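Local coordinates for guanine nucleotide exchange protein (PDB 1XSZ) that probably acts as a guanine nucleotide exchange factor for ADP-ribosylation factors, pairing a Sec7 domain with a C-terminal domain that caps its active site, at residues 76-79 with 80-84; 92-95 with 96-100; 209-212 with 213-216. One frame throughout, in Å; residues are numbered along the deposited sequence. Where two conformers were deposited one is given.

Interaction 1: residues 76-79 with 80-84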
loop_
_atom_site.group_PDB
_atom_site.type_symbol
_atom_site.label_atom_id
_atom_site.label_comp_id
_atom_site.label_asym_id
_atom_site.label_seq_id
_atom_site.Cartn_x
_atom_site.Cartn_y
_atom_site.Cartn_z
ATOM N N LYS A 76 12.133 8.555 3.336
ATOM C CA LYS A 76 12.615 9.280 4.503
ATOM C C LYS A 76 13.025 10.693 4.095
ATOM O O LYS A 76 12.718 11.660 4.790
ATOM C CB LYS A 76 13.797 8.546 5.142
ATOM C CG LYS A 76 14.122 9.039 6.545
ATOM C CD LYS A 76 15.204 8.204 7.208
ATOM C CE LYS A 76 15.419 8.645 8.647
ATOM N NZ LYS A 76 15.693 10.106 8.737
ATOM N N ALA A 77 13.706 10.813 2.960
ATOM C CA ALA A 77 14.133 12.122 2.480
ATOM C C ALA A 77 12.919 12.950 2.063
ATOM O O ALA A 77 12.829 14.138 2.369
ATOM C CB ALA A 77 15.089 11.966 1.301
ATOM N N PHE A 78 11.976 12.310 1.376
ATOM C CA PHE A 78 10.765 12.973 0.908
ATOM C C PHE A 78 9.992 13.597 2.063
ATOM O O PHE A 78 9.582 14.753 1.999
ATOM C CB PHE A 78 9.889 11.956 0.162
ATOM C CG PHE A 78 8.619 12.532 -0.405
ATOM C CD1 PHE A 78 7.433 12.492 0.321
ATOM C CD2 PHE A 78 8.603 13.094 -1.678
ATOM C CE1 PHE A 78 6.254 13.000 -0.214
ATOM C CE2 PHE A 78 7.431 13.605 -2.223
ATOM C CZ PHE A 78 6.252 13.559 -1.491
ATOM N N THR A 79 9.800 12.833 3.128
ATOM C CA THR A 79 9.074 13.339 4.280
ATOM C C THR A 79 9.885 14.378 5.063
ATOM O O THR A 79 9.325 15.332 5.600
ATOM C CB THR A 79 8.657 12.177 5.189
ATOM O OG1 THR A 79 7.857 11.262 4.426
ATOM C CG2 THR A 79 7.840 12.683 6.365
ATOM N N SER A 80 11.200 14.192 5.114
ATOM C CA SER A 80 12.073 15.123 5.823
ATOM C C SER A 80 12.079 16.489 5.144
ATOM O O SER A 80 12.329 17.511 5.784
ATOM C CB SER A 80 13.498 14.571 5.882
ATOM O OG SER A 80 13.550 13.383 6.647
ATOM N N GLN A 81 11.800 16.501 3.844
ATOM C CA GLN A 81 11.776 17.740 3.075
ATOM C C GLN A 81 10.490 18.534 3.278
ATOM O O GLN A 81 10.340 19.636 2.748
ATOM C CB GLN A 81 11.995 17.429 1.589
ATOM C CG GLN A 81 13.401 16.915 1.298
ATOM C CD GLN A 81 13.533 16.259 -0.062
ATOM O OE1 GLN A 81 12.559 16.122 -0.800
ATOM N NE2 GLN A 81 14.749 15.841 -0.397
ATOM N N MET A 82 9.563 17.969 4.048
ATOM C CA MET A 82 8.299 18.637 4.344
ATOM C C MET A 82 8.460 19.389 5.659
ATOM O O MET A 82 9.153 18.925 6.561
ATOM C CB MET A 82 7.171 17.611 4.463
ATOM C CG MET A 82 6.878 16.881 3.161
ATOM S SD MET A 82 5.593 15.623 3.315
ATOM C CE MET A 82 4.126 16.634 3.369
ATOM N N ASN A 83 7.817 20.548 5.765
ATOM C CA ASN A 83 7.916 21.368 6.971
ATOM C C ASN A 83 6.685 21.229 7.861
ATOM O O ASN A 83 5.630 21.783 7.553
ATOM C CB ASN A 83 8.093 22.840 6.585
ATOM C CG ASN A 83 8.276 23.748 7.793
ATOM O OD1 ASN A 83 8.185 24.974 7.682
ATOM N ND2 ASN A 83 8.545 23.156 8.948
ATOM N N PHE A 84 6.828 20.502 8.965
ATOM C CA PHE A 84 5.729 20.304 9.903
ATOM C C PHE A 84 5.836 21.253 11.089
ATOM O O PHE A 84 4.947 21.300 11.937
ATOM C CB PHE A 84 5.709 18.857 10.402
ATOM C CG PHE A 84 5.440 17.855 9.319
ATOM C CD1 PHE A 84 4.234 17.872 8.626
ATOM C CD2 PHE A 84 6.407 16.922 8.966
ATOM C CE1 PHE A 84 3.992 16.972 7.590
ATOM C CE2 PHE A 84 6.176 16.018 7.931
ATOM C CZ PHE A 84 4.967 16.045 7.244
#

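Interaction 2: residues 92-95 with 96-100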
loop_
_atom_site.group_PDB
_atom_site.type_symbol
_atom_site.label_atom_id
_atom_site.label_comp_id
_atom_site.label_asym_id
_atom_site.label_seq_id
_atom_site.Cartn_x
_atom_site.Cartn_y
_atom_site.Cartn_z
ATOM N N GLY A 92 -0.613 18.480 10.824
ATOM C CA GLY A 92 0.546 17.937 10.136
ATOM C C GLY A 92 0.181 16.639 9.439
ATOM O O GLY A 92 0.541 16.419 8.280
ATOM N N LEU A 93 -0.541 15.773 10.142
ATOM C CA LEU A 93 -0.947 14.500 9.558
ATOM C C LEU A 93 -1.882 14.738 8.372
ATOM O O LEU A 93 -1.802 14.033 7.364
ATOM C CB LEU A 93 -1.623 13.634 10.624
ATOM C CG LEU A 93 -2.087 12.229 10.222
ATOM C CD1 LEU A 93 -0.983 11.473 9.496
ATOM C CD2 LEU A 93 -2.499 11.476 11.479
ATOM N N ARG A 94 -2.771 15.723 8.483
ATOM C CA ARG A 94 -3.691 16.021 7.388
ATOM C C ARG A 94 -2.908 16.464 6.157
ATOM O O ARG A 94 -3.178 16.017 5.039
ATOM C CB ARG A 94 -4.682 17.118 7.789
ATOM C CG ARG A 94 -5.763 17.361 6.743
ATOM C CD ARG A 94 -6.824 18.327 7.255
ATOM N NE ARG A 94 -8.011 18.353 6.403
ATOM C CZ ARG A 94 -8.055 18.894 5.189
ATOM N NH1 ARG A 94 -6.975 19.465 4.673
ATOM N NH2 ARG A 94 -9.181 18.864 4.491
ATOM N N THR A 95 -1.936 17.345 6.363
ATOM C CA THR A 95 -1.115 17.833 5.263
ATOM C C THR A 95 -0.356 16.681 4.612
ATOM O O THR A 95 -0.279 16.579 3.383
ATOM C CB THR A 95 -0.121 18.893 5.769
ATOM O OG1 THR A 95 -0.852 20.036 6.234
ATOM C CG2 THR A 95 0.831 19.308 4.656
ATOM N N PHE A 96 0.190 15.801 5.439
ATOM C CA PHE A 96 0.938 14.659 4.943
ATOM C C PHE A 96 0.051 13.737 4.098
ATOM O O PHE A 96 0.382 13.421 2.954
ATOM C CB PHE A 96 1.535 13.886 6.125
ATOM C CG PHE A 96 2.279 12.640 5.732
ATOM C CD1 PHE A 96 1.645 11.396 5.755
ATOM C CD2 PHE A 96 3.610 12.709 5.330
ATOM C CE1 PHE A 96 2.339 10.236 5.381
ATOM C CE2 PHE A 96 4.309 11.561 4.954
ATOM C CZ PHE A 96 3.671 10.321 4.982
ATOM N N LEU A 97 -1.082 13.320 4.649
ATOM C CA LEU A 97 -1.959 12.411 3.917
ATOM C C LEU A 97 -2.489 12.983 2.608
ATOM O O LEU A 97 -2.625 12.255 1.621
ATOM C CB LEU A 97 -3.123 11.971 4.809
ATOM C CG LEU A 97 -2.709 11.145 6.031
ATOM C CD1 LEU A 97 -3.904 10.973 6.946
ATOM C CD2 LEU A 97 -2.142 9.796 5.588
ATOM N N LYS A 98 -2.773 14.281 2.586
ATOM C CA LYS A 98 -3.298 14.931 1.386
ATOM C C LYS A 98 -2.249 15.088 0.282
ATOM O O LYS A 98 -2.587 15.371 -0.870
ATOM C CB LYS A 98 -3.890 16.297 1.772
ATOM C CG LYS A 98 -4.382 17.151 0.612
ATOM C CD LYS A 98 -5.058 18.421 1.123
ATOM C CE LYS A 98 -4.119 19.247 1.989
ATOM N NZ LYS A 98 -2.926 19.719 1.228
ATOM N N THR A 99 -0.983 14.885 0.628
ATOM C CA THR A 99 0.124 15.015 -0.318
ATOM C C THR A 99 0.179 13.897 -1.364
ATOM O O THR A 99 0.692 14.090 -2.467
ATOM C CB THR A 99 1.481 15.032 0.437
ATOM O OG1 THR A 99 1.513 16.144 1.341
ATOM C CG2 THR A 99 2.645 15.150 -0.541
ATOM N N PHE A 100 -0.377 12.739 -1.027
ATOM C CA PHE A 100 -0.317 11.582 -1.914
ATOM C C PHE A 100 -1.599 11.154 -2.597
ATOM O O PHE A 100 -2.699 11.540 -2.213
ATOM C CB PHE A 100 0.122 10.333 -1.135
ATOM C CG PHE A 100 1.344 10.513 -0.285
ATOM C CD1 PHE A 100 1.254 11.020 1.011
ATOM C CD2 PHE A 100 2.587 10.136 -0.769
ATOM C CE1 PHE A 100 2.396 11.145 1.807
ATOM C CE2 PHE A 100 3.731 10.256 0.014
ATOM C CZ PHE A 100 3.635 10.763 1.308
HETATM O O HOH W 1 -0.449 18.579 1.366
#

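Interaction 3: residues 209-212 with 213-216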
loop_
_atom_site.group_PDB
_atom_site.type_symbol
_atom_site.label_atom_id
_atom_site.label_comp_id
_atom_site.label_asym_id
_atom_site.label_seq_id
_atom_site.Cartn_x
_atom_site.Cartn_y
_atom_site.Cartn_z
ATOM N N SER A 209 -15.445 -8.172 -6.748
ATOM C CA SER A 209 -16.803 -8.164 -7.268
ATOM C C SER A 209 -17.788 -8.493 -6.166
ATOM O O SER A 209 -17.400 -8.874 -5.058
ATOM C CB SER A 209 -16.961 -9.198 -8.385
ATOM O OG SER A 209 -17.123 -10.495 -7.834
ATOM N N THR A 210 -19.069 -8.364 -6.495
ATOM C CA THR A 210 -20.149 -8.639 -5.561
ATOM C C THR A 210 -20.403 -10.138 -5.419
ATOM O O THR A 210 -21.218 -10.553 -4.596
ATOM C CB THR A 210 -21.450 -7.965 -6.024
ATOM O OG1 THR A 210 -21.723 -8.351 -7.377
ATOM C CG2 THR A 210 -21.325 -6.454 -5.951
ATOM N N THR A 211 -19.706 -10.943 -6.218
ATOM C CA THR A 211 -19.868 -12.394 -6.173
ATOM C C THR A 211 -18.574 -13.152 -5.876
ATOM O O THR A 211 -18.574 -14.380 -5.798
ATOM C CB THR A 211 -20.452 -12.931 -7.501
ATOM O OG1 THR A 211 -19.656 -12.470 -8.601
ATOM C CG2 THR A 211 -21.886 -12.458 -7.681
ATOM N N LEU A 212 -17.475 -12.424 -5.698
ATOM C CA LEU A 212 -16.185 -13.050 -5.416
ATOM C C LEU A 212 -16.201 -13.891 -4.141
ATOM O O LEU A 212 -15.496 -14.898 -4.050
ATOM C CB LEU A 212 -15.090 -11.978 -5.309
ATOM C CG LEU A 212 -13.661 -12.449 -5.025
ATOM C CD1 LEU A 212 -13.197 -13.407 -6.115
ATOM C CD2 LEU A 212 -12.730 -11.244 -4.951
ATOM N N ASN A 213 -17.000 -13.488 -3.158
ATOM C CA ASN A 213 -17.057 -14.237 -1.906
ATOM C C ASN A 213 -17.643 -15.635 -2.077
ATOM O O ASN A 213 -17.493 -16.480 -1.198
ATOM C CB ASN A 213 -17.853 -13.468 -0.845
ATOM C CG ASN A 213 -19.244 -13.102 -1.308
ATOM O OD1 ASN A 213 -19.944 -13.910 -1.910
ATOM N ND2 ASN A 213 -19.658 -11.875 -1.015
ATOM N N LYS A 214 -18.298 -15.881 -3.209
ATOM C CA LYS A 214 -18.891 -17.192 -3.473
ATOM C C LYS A 214 -17.958 -18.054 -4.318
ATOM O O LYS A 214 -18.248 -19.219 -4.594
ATOM C CB LYS A 214 -20.234 -17.039 -4.192
ATOM C CG LYS A 214 -21.285 -16.281 -3.400
ATOM C CD LYS A 214 -22.617 -16.237 -4.138
ATOM C CE LYS A 214 -22.504 -15.492 -5.459
ATOM N NZ LYS A 214 -23.804 -15.455 -6.192
ATOM N N ASP A 215 -16.836 -17.472 -4.727
ATOM C CA ASP A 215 -15.846 -18.168 -5.539
ATOM C C ASP A 215 -15.126 -19.218 -4.685
ATOM O O ASP A 215 -14.564 -18.903 -3.634
ATOM C CB ASP A 215 -14.858 -17.138 -6.104
ATOM C CG ASP A 215 -13.823 -17.752 -7.022
ATOM O OD1 ASP A 215 -13.031 -18.591 -6.555
ATOM O OD2 ASP A 215 -13.794 -17.386 -8.215
ATOM N N SER A 216 -15.147 -20.466 -5.142
ATOM C CA SER A 216 -14.511 -21.560 -4.413
ATOM C C SER A 216 -13.046 -21.283 -4.092
ATOM O O SER A 216 -12.577 -21.586 -2.994
ATOM C CB SER A 216 -14.630 -22.865 -5.207
ATOM O OG SER A 216 -14.010 -22.756 -6.475
HETATM O O HOH W 2 -18.224 -10.835 -3.123
HETATM O O HOH W 3 -22.111 -12.544 -2.966
#

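Interaction 1: residues 76-79 with 80-84
Met82 and Phe78 meet at the end of helix 69-80, the sulfur SD lying 4.4 Å from CE1 of the phenyl ring. Measured to the centroid of the Phe78 ring, SD is 5.3 Å away and 47° off the ring normal, so this Met-aromatic contact is oblique. Met82 reaches the ring with CG beside its own backbone N and the chain bent only at its last torsion (chi3 76°). Thr79 and Phe84 make a second pair on the buried side. The methyl CG2 of Thr79 is placed anti to the backbone N and meets the rim carbon CE2 of Phe84 at 4.0 Å, while OG1 turns to Ser115 on helix 106-123. The Phe84 ring in turn stands edge-to-face with Phe116 of that helix, and Phe78 stacks on His49 of helix 40-50.

Gln81 extends away from Met82, over the Ala77 carbonyl. Its CG touches Ala77 O at 3.0 Å, and its extended chain carries the amide to helix 40-50, where OE1 is hydrogen-bonded to His49 ND1 and NE2 to Glu42 O. Both polar ends of this amide are thus satisfied, which fixes its rotation.

Backbone bonds change type as the helix stops. Ser80 N to Lys76 O and Gln81 N to Ala77 O, each 3.0 Å, still span four residues. Met82 N reaches Thr79 O at 3.1 Å, only three residues back. Bonds from i+4 giving way to i+3 as the chain leaves its last turn are characteristic of a helix C-terminus, here in the all-helical Sec7 fold, where the exit from helix 69-80 packs between helices 40-50, 89-98 and 106-123.

Interaction 2: residues 92-95 with 96-100
Phe96 follows Gly92 by one turn of helix 89-98, its N donating to Gly92 O at 2.9 Å. Its CB rests against the same carbonyl oxygen, but with CG anti to the backbone N (chi1 177°) the ring leaves the turn and heads for Phe116 and Leu112 of helix 106-123 and Thr79 of helix 69-80. CE1 of Phe100 lies over the rim of one face of this ring, 3.5 Å above its plane, whereas the Phe100 ring presents its edge to Phe96 CE2.

Leu97 forms a nearly straight bond from N to Leu93 O, 174° at the hydrogen. The two leucine side chains run across one another at an angle, CD1 of Leu93 lying 3.9 Å from CG of Leu97, and Leu93 continues on to Phe116 and Phe194. This is the i to i+4 spacing of an alpha-helix in the Sec7 domain, which puts the aromatic and leucine side chains on its buried flanks and Arg94 and Lys98 on a partly exposed one.

Lys98 keeps the pattern, N bonding to Arg94 O. Its aliphatic CE passes 3.9 Å from NH1 of Arg94, while the extended arginine uses NE on Pro193 O. Bends at its two outermost torsions carry the ammonium of Lys98 round to a water at 2.7 Å from NZ; the same water donates to Thr95 O.

Thr99 also uses that carbonyl, in addition to the water: with OG1 beside its own backbone N (chi1 -60°), the hydroxyl donates to Thr95 O at 2.8 Å, while Thr99 N turns to Phe96 O, three residues back.

Interaction 3: residues 209-212 with 213-216
An ST turn at Ser209 leads from strand 204-208 into a short 3-10 turn of the capping domain, and two side-chain pairs, Thr211 with Lys214 and Leu212 with Asp215, pack along it. Ser209 OG accepts from Thr211 N at 3.1 Å. Two three-residue bonds follow, Lys214 N to Thr211 O and Asp215 N to Leu212 O, each 3.0 Å.

On the exposed side, Lys214 crosses Thr211 at a slant, its CE lying 3.8 Å from the methyl CG2. A bend at chi3 (-63°) folds the lysine back over the threonine.

Asn213 turns CG between its backbone N and carbonyl carbon (chi1 55°), back toward the preceding residues. Its OD1 accepts a hydrogen bond from a water 2.8 Å away, which also donates to Thr210 O; a second water joins Ser209 O to Asn213 N.

Leu212 faces inward, CD1 4.1 Å from CB of Asp215, and packs on Pro294 and Ser319. The two oxygens of the Asp215 carboxylate are divided between a loop and the first turn of helix 216-224: OD2 takes Ser319 N, and OD1 takes Phe218 N. Through the latter bond Asp215, at the N-cap position, caps helix 216-224.

Overall arrangement
Interactions 1 and 2 belong to neighbouring helices of the Sec7 domain and touch directly, with centres 11 Å apart: Phe78 CE1 comes within 3.7 Å of Phe100 CE2, and Met82 CE packs against Thr99. Their apolar side chains meet in one interior, Phe84, Leu93 and Phe96 against helix 106-123 and Phe78 against helix 40-50, while Ser80, Arg94 and Lys98 mark the outer, more polar sides. Interaction 3 lies in the capping domain on the opposite side of the chain's centre, about 24 Å from interaction 2 at the nearest atoms. Mostly exposed, it relies on bridging waters and a helix-capping carboxylate, with Leu212 its main apolar member, and connects strand to helix instead of finishing one.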